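Local coordinates for RNA-induced transcriptional silencing complex protein tas3 (Schizosaccharomyces pombe, PDB 3D1B) that acts with Ago1 and Chp1 as a core subunit of the RITS complex, supporting RNAi-directed heterochromatin formation, here seen as its C-terminal all-helical motif, at residues A[51-63]-A[90-102]. Residues are numbered along the deposited sequence; the frame is centred on the assembly and turned at random.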
loop_
_atom_site.group_PDB
_atom_site.type_symbol
_atom_site.label_atom_id
_atom_site.label_comp_id
_atom_site.label_asym_id
_atom_site.label_seq_id
_atom_site.Cartn_x
_atom_site.Cartn_y
_atom_site.Cartn_z
ATOM N N ASP A 51 -4.114 5.383 -0.242
ATOM C CA ASP A 51 -3.672 6.475 0.623
ATOM C C ASP A 51 -2.312 6.996 0.162
ATOM O O ASP A 51 -1.720 6.456 -0.772
ATOM C CB ASP A 51 -3.598 6.036 2.098
ATOM C CG ASP A 51 -2.630 4.891 2.333
ATOM O OD1 ASP A 51 -1.551 4.874 1.708
ATOM O OD2 ASP A 51 -2.948 4.009 3.165
ATOM N N PHE A 52 -1.801 8.026 0.826
ATOM C CA PHE A 52 -0.531 8.605 0.404
ATOM C C PHE A 52 0.658 7.660 0.512
ATOM O O PHE A 52 1.585 7.723 -0.297
ATOM C CB PHE A 52 -0.229 9.883 1.185
ATOM C CG PHE A 52 0.884 10.691 0.588
ATOM C CD1 PHE A 52 0.689 11.378 -0.605
ATOM C CD2 PHE A 52 2.144 10.713 1.178
ATOM C CE1 PHE A 52 1.734 12.074 -1.211
ATOM C CE2 PHE A 52 3.200 11.410 0.578
ATOM C CZ PHE A 52 2.990 12.087 -0.618
ATOM N N SER A 53 0.658 6.793 1.516
ATOM C CA SER A 53 1.768 5.859 1.658
ATOM C C SER A 53 1.829 4.987 0.414
ATOM O O SER A 53 2.908 4.647 -0.070
ATOM C CB SER A 53 1.582 4.974 2.892
ATOM O OG SER A 53 1.656 5.754 4.070
ATOM N N GLN A 54 0.658 4.631 -0.099
ATOM C CA GLN A 54 0.570 3.803 -1.288
ATOM C C GLN A 54 1.027 4.593 -2.510
ATOM O O GLN A 54 1.676 4.046 -3.395
ATOM C CB GLN A 54 -0.862 3.294 -1.465
ATOM C CG GLN A 54 -1.265 2.308 -0.370
ATOM C CD GLN A 54 -2.721 1.910 -0.430
ATOM O OE1 GLN A 54 -3.615 2.734 -0.224
ATOM N NE2 GLN A 54 -2.971 0.634 -0.706
ATOM N N VAL A 55 0.690 5.882 -2.552
ATOM C CA VAL A 55 1.122 6.721 -3.669
ATOM C C VAL A 55 2.651 6.728 -3.704
ATOM O O VAL A 55 3.261 6.550 -4.760
ATOM C CB VAL A 55 0.617 8.178 -3.516
ATOM C CG1 VAL A 55 1.298 9.073 -4.550
ATOM C CG2 VAL A 55 -0.887 8.227 -3.689
ATOM N N LEU A 56 3.267 6.921 -2.542
ATOM C CA LEU A 56 4.726 6.948 -2.452
ATOM C C LEU A 56 5.349 5.648 -2.925
ATOM O O LEU A 56 6.336 5.650 -3.664
ATOM C CB LEU A 56 5.172 7.211 -1.013
ATOM C CG LEU A 56 4.969 8.625 -0.476
ATOM C CD1 LEU A 56 5.447 8.684 0.969
ATOM C CD2 LEU A 56 5.744 9.619 -1.343
ATOM N N GLN A 57 4.775 4.527 -2.506
ATOM C CA GLN A 57 5.331 3.245 -2.904
ATOM C C GLN A 57 5.218 3.031 -4.412
ATOM O O GLN A 57 6.167 2.584 -5.054
ATOM C CB GLN A 57 4.628 2.107 -2.150
ATOM C CG GLN A 57 5.416 0.805 -2.147
ATOM C CD GLN A 57 4.822 -0.235 -1.208
ATOM O OE1 GLN A 57 4.213 0.107 -0.198
ATOM N NE2 GLN A 57 5.016 -1.506 -1.530
ATOM N N LEU A 58 4.063 3.363 -4.982
ATOM C CA LEU A 58 3.852 3.189 -6.410
ATOM C C LEU A 58 4.749 4.100 -7.231
ATOM O O LEU A 58 5.390 3.659 -8.190
ATOM C CB LEU A 58 2.382 3.444 -6.758
ATOM C CG LEU A 58 1.449 2.361 -6.212
ATOM C CD1 LEU A 58 -0.002 2.743 -6.457
ATOM C CD2 LEU A 58 1.777 1.036 -6.892
ATOM N N VAL A 59 4.799 5.369 -6.843
ATOM C CA VAL A 59 5.611 6.341 -7.554
ATOM C C VAL A 59 7.095 5.998 -7.518
ATOM O O VAL A 59 7.773 6.024 -8.549
ATOM C CB VAL A 59 5.391 7.753 -6.981
ATOM C CG1 VAL A 59 6.423 8.715 -7.547
ATOM C CG2 VAL A 59 3.986 8.230 -7.331
ATOM N N PHE A 60 7.611 5.663 -6.343
ATOM C CA PHE A 60 9.026 5.328 -6.262
ATOM C C PHE A 60 9.367 4.020 -6.971
ATOM O O PHE A 60 10.513 3.815 -7.380
ATOM C CB PHE A 60 9.486 5.283 -4.800
ATOM C CG PHE A 60 9.512 6.631 -4.135
ATOM C CD1 PHE A 60 9.829 7.774 -4.862
ATOM C CD2 PHE A 60 9.253 6.757 -2.776
ATOM C CE1 PHE A 60 9.885 9.024 -4.243
ATOM C CE2 PHE A 60 9.310 8.005 -2.150
ATOM C CZ PHE A 60 9.626 9.137 -2.889
ATOM N N SER A 61 8.383 3.142 -7.143
ATOM C CA SER A 61 8.637 1.870 -7.817
ATOM C C SER A 61 8.973 2.105 -9.286
ATOM O O SER A 61 9.504 1.220 -9.961
ATOM C CB SER A 61 7.419 0.939 -7.719
ATOM O OG SER A 61 6.385 1.329 -8.615
ATOM N N ALA A 62 8.670 3.308 -9.769
ATOM C CA ALA A 62 8.930 3.668 -11.159
ATOM C C ALA A 62 10.280 4.344 -11.355
ATOM O O ALA A 62 10.676 4.609 -12.490
ATOM C CB ALA A 62 7.824 4.583 -11.680
ATOM N N SER A 63 10.986 4.618 -10.262
ATOM C CA SER A 63 12.285 5.279 -10.348
ATOM C C SER A 63 13.274 4.410 -11.108
ATOM O O SER A 63 13.241 3.186 -11.011
ATOM C CB SER A 63 12.829 5.584 -8.949
ATOM O OG SER A 63 13.005 4.396 -8.201
ATOM N N PHE A 90 5.333 12.319 7.073
ATOM C CA PHE A 90 5.710 12.297 5.664
ATOM C C PHE A 90 7.082 11.668 5.480
ATOM O O PHE A 90 7.274 10.816 4.609
ATOM C CB PHE A 90 5.725 13.723 5.107
ATOM C CG PHE A 90 6.281 13.828 3.713
ATOM C CD1 PHE A 90 5.520 13.438 2.608
ATOM C CD2 PHE A 90 7.562 14.328 3.504
ATOM C CE1 PHE A 90 6.029 13.549 1.316
ATOM C CE2 PHE A 90 8.082 14.443 2.219
ATOM C CZ PHE A 90 7.312 14.053 1.118
ATOM N N ALA A 91 8.038 12.092 6.298
ATOM C CA ALA A 91 9.395 11.569 6.209
ATOM C C ALA A 91 9.418 10.066 6.449
ATOM O O ALA A 91 10.103 9.330 5.740
ATOM C CB ALA A 91 10.300 12.277 7.212
ATOM N N LYS A 92 8.669 9.606 7.447
ATOM C CA LYS A 92 8.634 8.176 7.753
ATOM C C LYS A 92 8.074 7.376 6.581
ATOM O O LYS A 92 8.576 6.298 6.254
ATOM C CB LYS A 92 7.789 7.910 9.005
ATOM C CG LYS A 92 7.757 6.434 9.394
ATOM C CD LYS A 92 6.943 6.174 10.659
ATOM C CE LYS A 92 7.582 6.803 11.886
ATOM N NZ LYS A 92 6.823 6.437 13.129
ATOM N N ALA A 93 7.024 7.896 5.951
ATOM C CA ALA A 93 6.418 7.210 4.816
ATOM C C ALA A 93 7.379 7.181 3.631
ATOM O O ALA A 93 7.437 6.198 2.890
ATOM C CB ALA A 93 5.109 7.890 4.425
ATOM N N VAL A 94 8.110 8.274 3.434
ATOM C CA VAL A 94 9.091 8.339 2.352
ATOM C C VAL A 94 10.193 7.327 2.645
ATOM O O VAL A 94 10.597 6.565 1.769
ATOM C CB VAL A 94 9.716 9.744 2.249
ATOM C CG1 VAL A 94 10.919 9.718 1.305
ATOM C CG2 VAL A 94 8.673 10.729 1.754
ATOM N N GLY A 95 10.671 7.323 3.886
ATOM C CA GLY A 95 11.719 6.393 4.275
ATOM C C GLY A 95 11.342 4.934 4.058
ATOM O O GLY A 95 12.128 4.151 3.513
ATOM N N SER A 96 10.143 4.553 4.485
ATOM C CA SER A 96 9.704 3.168 4.319
ATOM C C SER A 96 9.588 2.791 2.839
ATOM O O SER A 96 9.983 1.698 2.435
ATOM C CB SER A 96 8.354 2.949 5.012
ATOM O OG SER A 96 7.900 1.617 4.822
ATOM N N SER A 97 9.063 3.703 2.023
ATOM C CA SER A 97 8.905 3.423 0.600
ATOM C C SER A 97 10.255 3.333 -0.115
ATOM O O SER A 97 10.431 2.504 -1.009
ATOM C CB SER A 97 8.024 4.496 -0.053
ATOM O OG SER A 97 8.535 5.791 0.200
ATOM N N ILE A 98 11.207 4.177 0.276
ATOM C CA ILE A 98 12.529 4.148 -0.338
ATOM C C ILE A 98 13.280 2.903 0.128
ATOM O O ILE A 98 14.055 2.321 -0.629
ATOM C CB ILE A 98 13.354 5.410 0.016
ATOM C CG1 ILE A 98 12.715 6.647 -0.620
ATOM C CG2 ILE A 98 14.786 5.265 -0.491
ATOM C CD1 ILE A 98 12.728 6.633 -2.148
ATOM N N TYR A 99 13.035 2.483 1.366
ATOM C CA TYR A 99 13.709 1.291 1.880
ATOM C C TYR A 99 13.302 0.049 1.077
ATOM O O TYR A 99 14.047 -0.934 1.019
ATOM C CB TYR A 99 13.405 1.095 3.368
ATOM C CG TYR A 99 14.291 0.046 4.000
ATOM C CD1 TYR A 99 15.671 0.230 4.073
ATOM C CD2 TYR A 99 13.757 -1.160 4.467
ATOM C CE1 TYR A 99 16.507 -0.760 4.589
ATOM C CE2 TYR A 99 14.588 -2.160 4.987
ATOM C CZ TYR A 99 15.958 -1.951 5.043
ATOM O OH TYR A 99 16.787 -2.929 5.544
ATOM N N LYS A 100 12.118 0.081 0.465
ATOM C CA LYS A 100 11.669 -1.032 -0.374
ATOM C C LYS A 100 12.649 -1.150 -1.541
ATOM O O LYS A 100 12.902 -2.240 -2.051
ATOM C CB LYS A 100 10.280 -0.770 -0.971
ATOM C CG LYS A 100 9.155 -0.643 0.019
ATOM C CD LYS A 100 8.916 -1.947 0.758
ATOM C CE LYS A 100 7.844 -1.757 1.817
ATOM N NZ LYS A 100 7.809 -2.897 2.776
ATOM N N LEU A 101 13.174 -0.006 -1.979
ATOM C CA LEU A 101 14.118 0.022 -3.092
ATOM C C LEU A 101 15.504 -0.410 -2.635
ATOM O O LEU A 101 16.283 -0.959 -3.414
ATOM C CB LEU A 101 14.175 1.432 -3.697
ATOM C CG LEU A 101 12.857 1.937 -4.300
ATOM C CD1 LEU A 101 13.109 3.283 -4.970
ATOM C CD2 LEU A 101 12.309 0.947 -5.307
ATOM N N VAL A 102 15.816 -0.151 -1.371
ATOM C CA VAL A 102 17.110 -0.555 -0.826
ATOM C C VAL A 102 17.187 -2.083 -0.830
ATOM O O VAL A 102 18.117 -2.675 -1.389
ATOM C CB VAL A 102 17.292 -0.036 0.624
ATOM C CG1 VAL A 102 18.516 -0.680 1.267
ATOM C CG2 VAL A 102 17.431 1.485 0.612
HETATM O O HOH W 1 8.876 1.937 -3.632
HETATM O O HOH W 2 6.275 1.698 2.029
#
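A knob-into-hole packing joins helix 52-60 to helix 89-105: the Phe60 ring enters a hole walled by Val94, Ser97, Ile98 and Leu101. CD1 of Ile98 lies over one face of that ring, 3.7 Å from its centroid, a CH-pi contact. At the ring's edge, Ser97 OG approaches Phe60 CD2 to 3.2 Å; set between backbone N and carbonyl carbon (chi1 54°), this hydroxyl also lies near the Ala93 and Val94 carbonyls. Replacing Phe60 by alanine is likely to open a gap among the four wall residues and leave the Ile98 methyl without its aromatic face. Within this all-alpha motif the axes of 52-60 and 90-102 run in the same general direction, crossing at -34° with a closest approach of 8.9 Å, and Leu22 of helix 14-23 touches both Leu56 and Phe60. One turn before Phe60, Leu56 CD1 rests 3.6 Å from Ala93 CB, and beyond it the Phe52 and Phe90 rings meet rim to rim, planes at 35°. No direct hydrogen bond links the segments; one water bridges the carbonyls of Gln57 and Ser97, while Gln57 NE2 donates to Thr103 O of the second subunit.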